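PDB 3TC3: UV damage endonuclease from Sulfolobus acidocaldarius, which recognises UV-induced and other lesions in DNA by dual-dinucleotide flipping and probably acts as a metal-dependent endonuclease that cuts the damaged strand to begin excision repair. Local coordinates for residues L62-E67 and D106-I111; G214-F219 and V240-W244. All coordinates share one frame; numbering follows the deposited sequence.

Contact 1 (L62-E67 and D106-I111); sequences LKNILE and DIGDFI
The ring of Phe110 packs against residues 62-67 of helix 48-71, between the aliphatic arm of Lys63, the CG methylene of Glu67 and the backbone of Leu66. Its CZ lies 3.7 Å from CG of Glu67, and its CE2 comes to 3.5 Å from the carbonyl O of Leu66. All these neighbours approach the ring obliquely. Lys63 leaves its own helix with CG anti to the backbone N (chi1 -179°), and bends at chi2 and chi4 carry the chain across the gap between the helices. CE thus passes 3.8 Å from Phe110 CD1, while NZ reaches OD2 of Asp106 at 2.8 Å. The ammonium meets that oxygen on its syn side, 15° out of the carboxylate plane, and the two side chains cross at about a right angle. On its other flank NZ makes a longer salt bridge to Glu67 OE2, one turn along the same helix. Deeper in, Leu66 CD1 touches both Ile107 CG2 at 3.7 Å and Ile111 CG1 at 3.8 Å, and Leu66 also rests on Phe77 of strand 76-78. The two helical segments run nearly parallel, their axes 13° apart, as neighbouring outer helices of a TIM barrel do. One lysine between two carboxylates probably offsets the mutual repulsion of Glu67 and Asp106, so that a charged network borders the hydrophobic seam beneath it.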
# COMPACT_ATOMS: atom_id res chain seq x y z
N LEU A 62 10.56 10.28 -7.29
CA LEU A 62 10.42 8.79 -7.11
C LEU A 62 11.63 8.03 -7.61
O LEU A 62 12.09 7.14 -6.91
CB LEU A 62 9.12 8.30 -7.81
CG LEU A 62 8.86 6.77 -7.68
CD1 LEU A 62 8.76 6.20 -6.22
CD2 LEU A 62 7.59 6.42 -8.46
N LYS A 63 12.19 8.39 -8.79
CA LYS A 63 13.36 7.69 -9.27
C LYS A 63 14.51 7.91 -8.31
O LYS A 63 15.18 6.96 -7.97
CB LYS A 63 13.78 8.22 -10.66
CG LYS A 63 14.97 7.52 -11.25
CD LYS A 63 14.76 6.06 -11.66
CE LYS A 63 16.10 5.34 -12.08
NZ LYS A 63 16.73 5.92 -13.36
N ASN A 64 14.67 9.13 -7.84
CA ASN A 64 15.75 9.42 -6.88
C ASN A 64 15.59 8.63 -5.57
O ASN A 64 16.56 8.10 -5.04
CB ASN A 64 15.84 10.89 -6.62
CG ASN A 64 16.42 11.64 -7.81
OD1 ASN A 64 17.05 11.04 -8.70
ND2 ASN A 64 16.14 12.93 -7.87
N ILE A 65 14.34 8.54 -5.07
CA ILE A 65 14.10 7.73 -3.92
C ILE A 65 14.44 6.27 -4.10
O ILE A 65 15.01 5.64 -3.19
CB ILE A 65 12.56 7.91 -3.51
CG1 ILE A 65 12.28 9.30 -2.96
CG2 ILE A 65 12.10 6.77 -2.53
CD1 ILE A 65 10.79 9.57 -2.65
N LEU A 66 14.06 5.69 -5.26
CA LEU A 66 14.26 4.27 -5.45
C LEU A 66 15.79 4.03 -5.53
O LEU A 66 16.26 3.06 -5.03
CB LEU A 66 13.56 3.72 -6.69
CG LEU A 66 12.03 3.78 -6.52
CD1 LEU A 66 11.43 3.57 -7.96
CD2 LEU A 66 11.51 2.70 -5.50
N GLU A 67 16.51 4.94 -6.15
CA GLU A 67 18.00 4.85 -6.16
C GLU A 67 18.61 4.87 -4.78
O GLU A 67 19.51 4.03 -4.45
CB GLU A 67 18.54 5.96 -7.08
CG GLU A 67 18.27 5.63 -8.53
CD GLU A 67 18.74 6.72 -9.49
OE1 GLU A 67 18.86 7.90 -9.09
OE2 GLU A 67 18.86 6.41 -10.71
N ASP A 106 11.30 4.02 -17.38
CA ASP A 106 12.63 4.07 -16.77
C ASP A 106 12.55 3.62 -15.30
O ASP A 106 13.37 2.79 -14.85
CB ASP A 106 13.22 5.47 -16.87
CG ASP A 106 14.49 5.65 -16.06
OD1 ASP A 106 15.54 5.11 -16.45
OD2 ASP A 106 14.49 6.34 -15.01
N ILE A 107 11.50 4.13 -14.60
CA ILE A 107 11.31 3.82 -13.18
C ILE A 107 10.96 2.34 -13.09
O ILE A 107 11.52 1.63 -12.26
CB ILE A 107 10.21 4.70 -12.59
CG1 ILE A 107 10.76 6.13 -12.33
CG2 ILE A 107 9.70 4.04 -11.24
CD1 ILE A 107 9.64 7.21 -12.22
N GLY A 108 10.04 1.87 -13.95
CA GLY A 108 9.72 0.46 -13.93
C GLY A 108 10.93 -0.45 -14.24
O GLY A 108 11.09 -1.51 -13.58
N ASP A 109 11.76 -0.07 -15.19
CA ASP A 109 12.98 -0.86 -15.45
C ASP A 109 13.85 -0.95 -14.26
O ASP A 109 14.35 -2.03 -13.92
CB ASP A 109 13.84 -0.30 -16.62
CG ASP A 109 13.14 -0.39 -17.94
OD1 ASP A 109 12.17 -1.18 -18.11
OD2 ASP A 109 13.56 0.37 -18.84
N PHE A 110 13.98 0.16 -13.51
CA PHE A 110 14.84 0.17 -12.36
C PHE A 110 14.27 -0.75 -11.28
O PHE A 110 14.99 -1.48 -10.61
CB PHE A 110 14.94 1.60 -11.80
CG PHE A 110 15.89 1.71 -10.65
CD1 PHE A 110 17.26 1.93 -10.89
CD2 PHE A 110 15.45 1.58 -9.30
CE1 PHE A 110 18.17 2.03 -9.81
CE2 PHE A 110 16.36 1.70 -8.20
CZ PHE A 110 17.73 1.94 -8.48
N ILE A 111 12.94 -0.73 -11.14
CA ILE A 111 12.33 -1.63 -10.18
C ILE A 111 12.52 -3.12 -10.47
O ILE A 111 12.83 -3.91 -9.56
CB ILE A 111 10.82 -1.22 -10.05
CG1 ILE A 111 10.70 0.16 -9.39
CG2 ILE A 111 9.92 -2.29 -9.42
CD1 ILE A 111 9.24 0.77 -9.51

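Contact 2 (G214-F219 and V240-W244); sequences GIPVIF and VRRTW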
# COMPACT_ATOMS: atom_id res chain seq x y z
N GLY A 214 -9.74 -15.53 -3.81
CA GLY A 214 -8.31 -15.60 -4.12
C GLY A 214 -7.57 -14.30 -3.82
O GLY A 214 -6.33 -14.21 -4.14
N ILE A 215 -8.21 -13.30 -3.22
CA ILE A 215 -7.52 -12.01 -2.86
C ILE A 215 -6.52 -12.22 -1.71
O ILE A 215 -6.94 -12.62 -0.67
CB ILE A 215 -8.55 -10.97 -2.45
CG1 ILE A 215 -9.47 -10.65 -3.66
CG2 ILE A 215 -7.84 -9.66 -2.12
CD1 ILE A 215 -10.68 -9.86 -3.19
N PRO A 216 -5.26 -11.91 -1.90
CA PRO A 216 -4.33 -11.97 -0.70
C PRO A 216 -4.64 -10.96 0.35
O PRO A 216 -5.19 -9.87 0.09
CB PRO A 216 -2.95 -11.73 -1.33
CG PRO A 216 -3.18 -11.94 -2.88
CD PRO A 216 -4.56 -11.43 -3.14
N VAL A 217 -4.39 -11.34 1.58
CA VAL A 217 -4.56 -10.50 2.73
C VAL A 217 -3.24 -9.94 3.24
O VAL A 217 -2.32 -10.70 3.53
CB VAL A 217 -5.27 -11.30 3.86
CG1 VAL A 217 -5.53 -10.40 5.14
CG2 VAL A 217 -6.61 -11.90 3.31
N ILE A 218 -3.21 -8.63 3.31
CA ILE A 218 -2.08 -7.96 4.03
C ILE A 218 -2.43 -7.89 5.51
O ILE A 218 -3.44 -7.26 5.89
CB ILE A 218 -1.88 -6.51 3.51
CG1 ILE A 218 -1.34 -6.55 2.12
CG2 ILE A 218 -0.82 -5.75 4.44
CD1 ILE A 218 -0.88 -5.19 1.57
N PHE A 219 -1.55 -8.46 6.33
CA PHE A 219 -1.68 -8.34 7.79
C PHE A 219 -1.10 -7.06 8.36
O PHE A 219 0.03 -6.75 8.09
CB PHE A 219 -0.88 -9.52 8.39
CG PHE A 219 -0.89 -9.58 9.88
CD1 PHE A 219 -2.05 -9.98 10.59
CD2 PHE A 219 0.23 -9.17 10.61
CE1 PHE A 219 -2.03 -10.06 11.95
CE2 PHE A 219 0.22 -9.22 12.00
CZ PHE A 219 -0.93 -9.67 12.68
N VAL A 240 -2.65 -15.88 7.01
CA VAL A 240 -2.57 -14.96 5.91
C VAL A 240 -1.55 -15.36 4.85
O VAL A 240 -1.78 -15.18 3.61
CB VAL A 240 -2.29 -13.54 6.52
CG1 VAL A 240 -1.51 -12.75 5.56
CG2 VAL A 240 -3.52 -12.94 7.12
N ARG A 241 -0.42 -16.03 5.27
CA ARG A 241 0.55 -16.54 4.25
C ARG A 241 -0.04 -17.42 3.13
O ARG A 241 0.38 -17.34 1.97
CB ARG A 241 1.74 -17.29 4.94
CG ARG A 241 2.85 -17.77 4.05
CD ARG A 241 3.88 -18.60 4.90
NE ARG A 241 4.49 -17.75 5.94
CZ ARG A 241 5.42 -16.80 5.73
NH1 ARG A 241 5.86 -16.49 4.50
NH2 ARG A 241 5.85 -16.12 6.79
N ARG A 242 -0.99 -18.27 3.48
CA ARG A 242 -1.61 -19.20 2.54
C ARG A 242 -2.48 -18.45 1.49
O ARG A 242 -2.89 -19.04 0.49
CB ARG A 242 -2.40 -20.22 3.35
CG ARG A 242 -1.45 -20.87 4.33
CD ARG A 242 -1.99 -22.20 4.88
NE ARG A 242 -3.44 -22.22 5.12
CZ ARG A 242 -4.01 -22.30 6.32
NH1 ARG A 242 -3.27 -22.37 7.44
NH2 ARG A 242 -5.34 -22.29 6.42
N THR A 243 -2.76 -17.15 1.69
CA THR A 243 -3.52 -16.39 0.72
C THR A 243 -2.67 -15.76 -0.34
O THR A 243 -3.21 -15.20 -1.27
CB THR A 243 -4.40 -15.31 1.33
OG1 THR A 243 -3.57 -14.26 1.85
CG2 THR A 243 -5.24 -15.89 2.53
N TRP A 244 -1.34 -15.92 -0.23
CA TRP A 244 -0.41 -15.35 -1.23
C TRP A 244 0.16 -16.44 -2.08
O TRP A 244 0.57 -17.47 -1.56
CB TRP A 244 0.73 -14.58 -0.55
CG TRP A 244 0.24 -13.37 0.14
CD1 TRP A 244 -0.36 -13.33 1.38
CD2 TRP A 244 0.45 -12.00 -0.25
NE1 TRP A 244 -0.64 -11.99 1.74
CE2 TRP A 244 -0.17 -11.16 0.80
CE3 TRP A 244 0.99 -11.37 -1.36
CZ2 TRP A 244 -0.25 -9.77 0.71
CZ3 TRP A 244 0.94 -9.96 -1.41
CH2 TRP A 244 0.32 -9.20 -0.40
O HOH W 1 -3.96 -15.45 -3.71
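Two hydrogen bonds join Val217 to the type I turn from Arg241 to Trp244. Its backbone N donates to OG1 of Thr243 at 3.0 Å, nearly straight at 172°, and its carbonyl O accepts from NE1 of Trp244 at 2.8 Å. The acceptor lies close to the indole plane, but the N-H reaches the carbonyl from above, 52° out of its plane. Over one face sits Pro216, whose CB makes a CH-pi contact 3.6 Å from the centroid of the five-membered ring. At the edge, Ile218 CG1 lies 3.7 Å from Trp244 CZ2. Val240 CG2 lies 3.8 Å from Val217 CG1, the side chains crossing at about a right angle. Val240 O positions Thr243: with chi1 at 70°, Thr243 OG1 donates to it at 2.7 Å, and Thr243 N donates as well. The turn then brings in the indole. A water donating to Gly214 O and Thr243 O bridges the segments just ahead of the strand. Farther out, Ile218 lies beside the manganese ligands Glu195 and Asp251. Thr243 OG1, its proton given to Val240 O, accepts from Val217 N, and this chain of two hydrogen bonds links Val240, in helix 233-241, to the barrel strand.

How the contacts relate
From the N terminus the chain passes strand 22-27, then helix 48-71, which leads through strand 76-78 to helix 101-113; contact 1 closes this excursion by setting two outer helices side by side. Only after strands 117-120, 158-162 and 192-195 does the chain reach contact 2, where strand 217-220 and the turn from Arg241 to Trp244 close a shorter loop. The contacts follow in series, neither nested nor crossed. The centres of contacts 1 and 2 are about 27 Å apart. Together they illustrate two ways of building one TIM barrel: contact 1 joins helix to helix in the outer layer, whereas contact 2 ties an inner strand, near the manganese site, to the link leading into strand 249-252.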